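PDB 6RVB: NADH oxidase from Thermus thermophilus, which reduces coenzyme A disulfide with NADH as electron donor, using a bound FAD and a redox-active centre. Local coordinates for residues Leu111-Pro120 / Leu239-Ala250. Numbering follows the deposited sequence.
With FAD (flavin-adenine dinucleotide), chain E.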
loop_
_atom_site.group_PDB
_atom_site.type_symbol
_atom_site.label_atom_id
_atom_site.label_comp_id
_atom_site.label_asym_id
_atom_site.label_seq_id
_atom_site.Cartn_x
_atom_site.Cartn_y
_atom_site.Cartn_z
ATOM N N LEU A 111 16.996 29.460 3.115
ATOM C CA LEU A 111 17.465 29.225 1.709
ATOM C C LEU A 111 16.650 28.107 1.057
ATOM O O LEU A 111 16.690 26.991 1.511
ATOM C CB LEU A 111 18.938 28.858 1.695
ATOM C CG LEU A 111 19.875 29.988 1.326
ATOM C CD1 LEU A 111 19.231 31.394 1.382
ATOM C CD2 LEU A 111 21.170 29.944 2.106
ATOM N N ALA A 112 15.843 28.404 0.051
ATOM C CA ALA A 112 14.919 27.427 -0.497
ATOM C C ALA A 112 14.867 27.717 -1.950
ATOM O O ALA A 112 13.794 27.968 -2.512
ATOM C CB ALA A 112 13.561 27.586 0.068
ATOM N N THR A 113 16.040 27.671 -2.556
ATOM C CA THR A 113 16.188 28.150 -3.908
ATOM C C THR A 113 16.051 27.084 -4.929
ATOM O O THR A 113 16.134 27.386 -6.073
ATOM C CB THR A 113 17.527 28.809 -4.101
ATOM O OG1 THR A 113 18.543 27.935 -3.660
ATOM C CG2 THR A 113 17.625 30.049 -3.272
ATOM N N GLY A 114 15.870 25.838 -4.493
ATOM C CA GLY A 114 15.565 24.720 -5.358
ATOM C C GLY A 114 16.636 24.206 -6.285
ATOM O O GLY A 114 17.821 24.247 -5.930
ATOM N N ALA A 115 16.216 23.691 -7.455
ATOM C CA ALA A 115 17.148 23.150 -8.475
ATOM C C ALA A 115 16.768 23.585 -9.906
ATOM O O ALA A 115 15.558 23.810 -10.183
ATOM C CB ALA A 115 17.254 21.623 -8.380
ATOM N N ARG A 116 17.785 23.698 -10.779
ATOM C CA ARG A 116 17.623 24.014 -12.174
ATOM C C ARG A 116 18.006 22.818 -12.971
ATOM O O ARG A 116 18.792 21.990 -12.521
ATOM C CB ARG A 116 18.468 25.191 -12.563
ATOM C CG ARG A 116 19.899 25.058 -12.237
ATOM C CD ARG A 116 20.760 26.113 -12.935
ATOM N NE ARG A 116 21.553 26.778 -11.937
ATOM C CZ ARG A 116 22.821 26.507 -11.674
ATOM N NH1 ARG A 116 23.446 25.570 -12.394
ATOM N NH2 ARG A 116 23.455 27.192 -10.686
ATOM N N PRO A 117 17.407 22.663 -14.154
ATOM C CA PRO A 117 17.747 21.576 -15.082
ATOM C C PRO A 117 19.175 21.696 -15.547
ATOM O O PRO A 117 19.633 22.814 -15.790
ATOM C CB PRO A 117 16.834 21.829 -16.253
ATOM C CG PRO A 117 16.156 23.131 -15.993
ATOM C CD PRO A 117 16.194 23.370 -14.556
ATOM N N SER A 118 19.836 20.551 -15.607
ATOM C CA SER A 118 21.212 20.394 -15.990
ATOM C C SER A 118 21.281 19.983 -17.451
ATOM O O SER A 118 21.131 18.781 -17.771
ATOM C CB SER A 118 21.799 19.260 -15.201
ATOM O OG SER A 118 23.167 19.479 -14.973
ATOM N N LEU A 119 21.580 20.944 -18.334
ATOM C CA LEU A 119 21.639 20.712 -19.780
ATOM C C LEU A 119 22.912 20.093 -20.283
ATOM O O LEU A 119 24.007 20.475 -19.878
ATOM C CB LEU A 119 21.474 22.037 -20.490
ATOM C CG LEU A 119 20.247 22.684 -19.936
ATOM C CD1 LEU A 119 19.916 23.871 -20.791
ATOM C CD2 LEU A 119 19.035 21.601 -19.777
ATOM N N PRO A 120 22.800 19.199 -21.264
ATOM C CA PRO A 120 24.072 18.638 -21.754
ATOM C C PRO A 120 24.657 19.559 -22.796
ATOM O O PRO A 120 23.971 20.410 -23.382
ATOM C CB PRO A 120 23.618 17.380 -22.437
ATOM C CG PRO A 120 22.296 17.850 -23.106
ATOM C CD PRO A 120 21.692 18.959 -22.212
ATOM N N LEU A 239 14.356 18.487 -23.051
ATOM C CA LEU A 239 15.642 18.094 -22.468
ATOM C C LEU A 239 15.335 17.623 -21.070
ATOM O O LEU A 239 15.060 18.388 -20.179
ATOM C CB LEU A 239 16.585 19.316 -22.414
ATOM C CG LEU A 239 17.043 19.789 -23.793
ATOM C CD1 LEU A 239 18.002 20.859 -23.649
ATOM C CD2 LEU A 239 17.606 18.693 -24.670
ATOM N N ALA A 240 15.347 16.346 -20.855
ATOM C CA ALA A 240 14.963 15.814 -19.561
ATOM C C ALA A 240 16.080 15.029 -18.950
ATOM O O ALA A 240 15.954 13.856 -18.814
ATOM C CB ALA A 240 13.835 14.938 -19.737
ATOM N N THR A 241 17.151 15.702 -18.593
ATOM C CA THR A 241 18.465 15.131 -18.468
ATOM C C THR A 241 19.002 15.392 -17.069
ATOM O O THR A 241 20.229 15.328 -16.840
ATOM C CB THR A 241 19.508 15.795 -19.488
ATOM O OG1 THR A 241 19.259 17.202 -19.531
ATOM C CG2 THR A 241 19.396 15.263 -20.880
ATOM N N GLY A 242 18.120 15.729 -16.147
ATOM C CA GLY A 242 18.586 15.905 -14.797
ATOM C C GLY A 242 18.648 17.314 -14.255
ATOM O O GLY A 242 18.597 18.278 -14.966
ATOM N N ILE A 243 18.772 17.424 -12.945
ATOM C CA ILE A 243 18.758 18.724 -12.318
ATOM C C ILE A 243 19.949 18.786 -11.424
ATOM O O ILE A 243 20.590 17.818 -11.215
ATOM C CB ILE A 243 17.529 18.899 -11.461
ATOM C CG1 ILE A 243 17.363 17.712 -10.530
ATOM C CG2 ILE A 243 16.276 18.911 -12.295
ATOM C CD1 ILE A 243 16.187 17.782 -9.665
ATOM N N ARG A 244 20.306 19.965 -10.971
ATOM C CA ARG A 244 21.415 20.167 -10.053
ATOM C C ARG A 244 20.848 21.258 -9.110
ATOM O O ARG A 244 19.965 22.047 -9.445
ATOM C CB ARG A 244 22.652 20.626 -10.817
ATOM C CG ARG A 244 22.642 22.213 -11.333
ATOM C CD ARG A 244 24.079 22.924 -11.576
ATOM N NE ARG A 244 24.823 22.209 -12.653
ATOM C CZ ARG A 244 25.365 22.741 -13.766
ATOM N NH1 ARG A 244 25.329 24.053 -14.023
ATOM N NH2 ARG A 244 25.954 21.932 -14.652
ATOM N N PRO A 245 21.313 21.307 -7.896
ATOM C CA PRO A 245 20.801 22.332 -6.979
ATOM C C PRO A 245 21.286 23.748 -7.232
ATOM O O PRO A 245 22.386 23.974 -7.742
ATOM C CB PRO A 245 21.343 21.887 -5.658
ATOM C CG PRO A 245 22.584 21.224 -6.017
ATOM C CD PRO A 245 22.385 20.520 -7.311
ATOM N N ASN A 246 20.433 24.700 -6.863
ATOM C CA ASN A 246 20.727 26.123 -6.897
ATOM C C ASN A 246 21.516 26.712 -5.742
ATOM O O ASN A 246 21.027 27.509 -4.963
ATOM C CB ASN A 246 19.447 26.849 -7.058
ATOM C CG ASN A 246 19.028 26.841 -8.422
ATOM O OD1 ASN A 246 19.861 26.952 -9.321
ATOM N ND2 ASN A 246 17.742 26.670 -8.645
ATOM N N THR A 247 22.776 26.384 -5.686
ATOM C CA THR A 247 23.512 26.736 -4.535
ATOM C C THR A 247 24.236 28.049 -4.735
ATOM O O THR A 247 25.046 28.411 -3.927
ATOM C CB THR A 247 24.507 25.627 -4.199
ATOM O OG1 THR A 247 25.610 25.687 -5.101
ATOM C CG2 THR A 247 23.892 24.271 -4.392
ATOM N N GLU A 248 23.949 28.799 -5.776
ATOM C CA GLU A 248 24.872 29.866 -6.134
ATOM C C GLU A 248 24.900 31.043 -5.088
ATOM O O GLU A 248 25.985 31.462 -4.539
ATOM C CB GLU A 248 24.520 30.260 -7.554
ATOM C CG GLU A 248 25.400 31.277 -8.273
ATOM C CD GLU A 248 24.679 31.763 -9.580
ATOM O OE1 GLU A 248 23.997 30.909 -10.244
ATOM O OE2 GLU A 248 24.751 32.986 -9.918
ATOM N N LEU A 249 23.700 31.518 -4.757
ATOM C CA LEU A 249 23.564 32.575 -3.774
ATOM C C LEU A 249 24.104 32.161 -2.462
ATOM O O LEU A 249 24.772 32.897 -1.799
ATOM C CB LEU A 249 22.131 32.921 -3.599
ATOM C CG LEU A 249 21.743 33.886 -2.542
ATOM C CD1 LEU A 249 22.118 35.240 -2.973
ATOM C CD2 LEU A 249 20.228 33.839 -2.333
ATOM N N ALA A 250 23.789 30.951 -2.074
ATOM C CA ALA A 250 24.267 30.397 -0.835
ATOM C C ALA A 250 25.752 30.338 -0.733
ATOM O O ALA A 250 26.264 30.475 0.350
ATOM C CB ALA A 250 23.737 29.066 -0.696
HETATM P PA FAD E . 11.720 24.440 -6.400
HETATM O O1A FAD E . 12.854 24.087 -7.498
HETATM O O2A FAD E . 10.318 23.795 -6.433
HETATM O O5B FAD E . 11.476 26.087 -6.323
HETATM C C5B FAD E . 12.573 27.054 -6.197
HETATM C C4B FAD E . 12.125 28.467 -6.574
HETATM O O4B FAD E . 12.979 29.351 -5.869
HETATM C C3B FAD E . 12.184 28.702 -8.075
HETATM O O3B FAD E . 10.870 29.019 -8.660
HETATM C C2B FAD E . 13.065 29.875 -8.121
HETATM O O2B FAD E . 12.327 30.707 -9.019
HETATM C C1B FAD E . 13.177 30.433 -6.668
HETATM N N9A FAD E . 14.552 31.009 -6.482
HETATM C C8A FAD E . 15.743 30.438 -6.866
HETATM N N7A FAD E . 16.802 31.279 -6.711
HETATM C C5A FAD E . 16.298 32.426 -6.193
HETATM C C6A FAD E . 16.911 33.719 -5.778
HETATM N N6A FAD E . 18.269 33.835 -5.882
HETATM N N1A FAD E . 16.068 34.683 -5.313
HETATM C C2A FAD E . 14.704 34.445 -5.214
HETATM N N3A FAD E . 14.029 33.299 -5.562
HETATM C C4A FAD E . 14.806 32.267 -6.046
HETATM N N1 FAD E . 8.400 15.189 -6.621
HETATM C C2 FAD E . 7.765 14.112 -6.058
HETATM O O2 FAD E . 7.935 13.837 -4.831
HETATM N N3 FAD E . 6.938 13.363 -6.811
HETATM C C4 FAD E . 6.644 13.625 -8.133
HETATM O O4 FAD E . 5.841 12.919 -8.857
HETATM C C4X FAD E . 7.274 14.817 -8.784
HETATM N N5 FAD E . 6.981 15.106 -10.103
HETATM C C5X FAD E . 7.609 16.193 -10.655
HETATM C C6 FAD E . 7.359 16.527 -12.010
HETATM C C7 FAD E . 7.976 17.647 -12.601
HETATM C C7M FAD E . 7.667 17.952 -14.040
HETATM C C8 FAD E . 8.912 18.521 -11.796
HETATM C C8M FAD E . 9.607 19.727 -12.370
HETATM C C9 FAD E . 9.189 18.182 -10.455
HETATM C C9A FAD E . 8.587 17.058 -9.820
HETATM N N10 FAD E . 8.865 16.761 -8.430
HETATM C C10 FAD E . 8.211 15.615 -7.907
HETATM C "C1'" FAD E . 9.827 17.528 -7.610
HETATM C "C2'" FAD E . 9.343 18.843 -7.087
HETATM O "O2'" FAD E . 9.187 19.778 -8.145
HETATM C "C3'" FAD E . 10.376 19.452 -6.180
HETATM O "O3'" FAD E . 10.974 18.441 -5.376
HETATM C "C4'" FAD E . 9.593 20.473 -5.334
HETATM O "O4'" FAD E . 8.843 21.498 -6.076
HETATM C "C5'" FAD E . 10.449 21.045 -4.186
HETATM O "O5'" FAD E . 11.217 22.181 -4.564
HETATM P P FAD E . 11.766 23.338 -3.577
HETATM O O1P FAD E . 10.614 24.048 -2.888
HETATM O O2P FAD E . 13.122 23.150 -2.857
HETATM O O3P FAD E . 12.219 24.291 -4.809
#
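Asn-246 is held by three hydrogen bonds to Thr-113 and Gly-114: its N gives a nearly straight bond to Gly-114 O (2.8 Å, 169°), its ND2 reaches Thr-113 O, and its O takes the hydroxyl of Thr-113 OG1. With CG beside the backbone N (chi1 -80°), the amide's other end, OD1, meets Arg-116 NE in a weak bond, guanidinium and amide planes 50° apart. This tight end lies against FAD, where Ala-115 N points a weak bond at O1A. Strands 115-117 and 243-245 then pair antiparallel, Arg-116 and Arg-244 exchanging backbone bonds, and Ser-118 N then bonds Gly-242 O (2.7 Å), with Thr-241 OG1 giving its hydrogen to Ser-118 O. The loose side is the face carrying both arginines: Arg-116 NH2 makes a long salt bridge to Glu-248 OE1 (3.8 Å), and exposed Arg-244 crosses it with planes nearly perpendicular. A leucine in place of Arg-116 would probably leave Glu-248 without this counter-charge and OD1 of Asn-246 without its NE donor. The two-stranded link joins the FAD-binding and NAD-binding Rossmann-type domains, Gly-242 N weakly bonding NAD; it probably relies mainly on backbone, amide and hydroxyl hydrogen bonds, the long charge pair adding little.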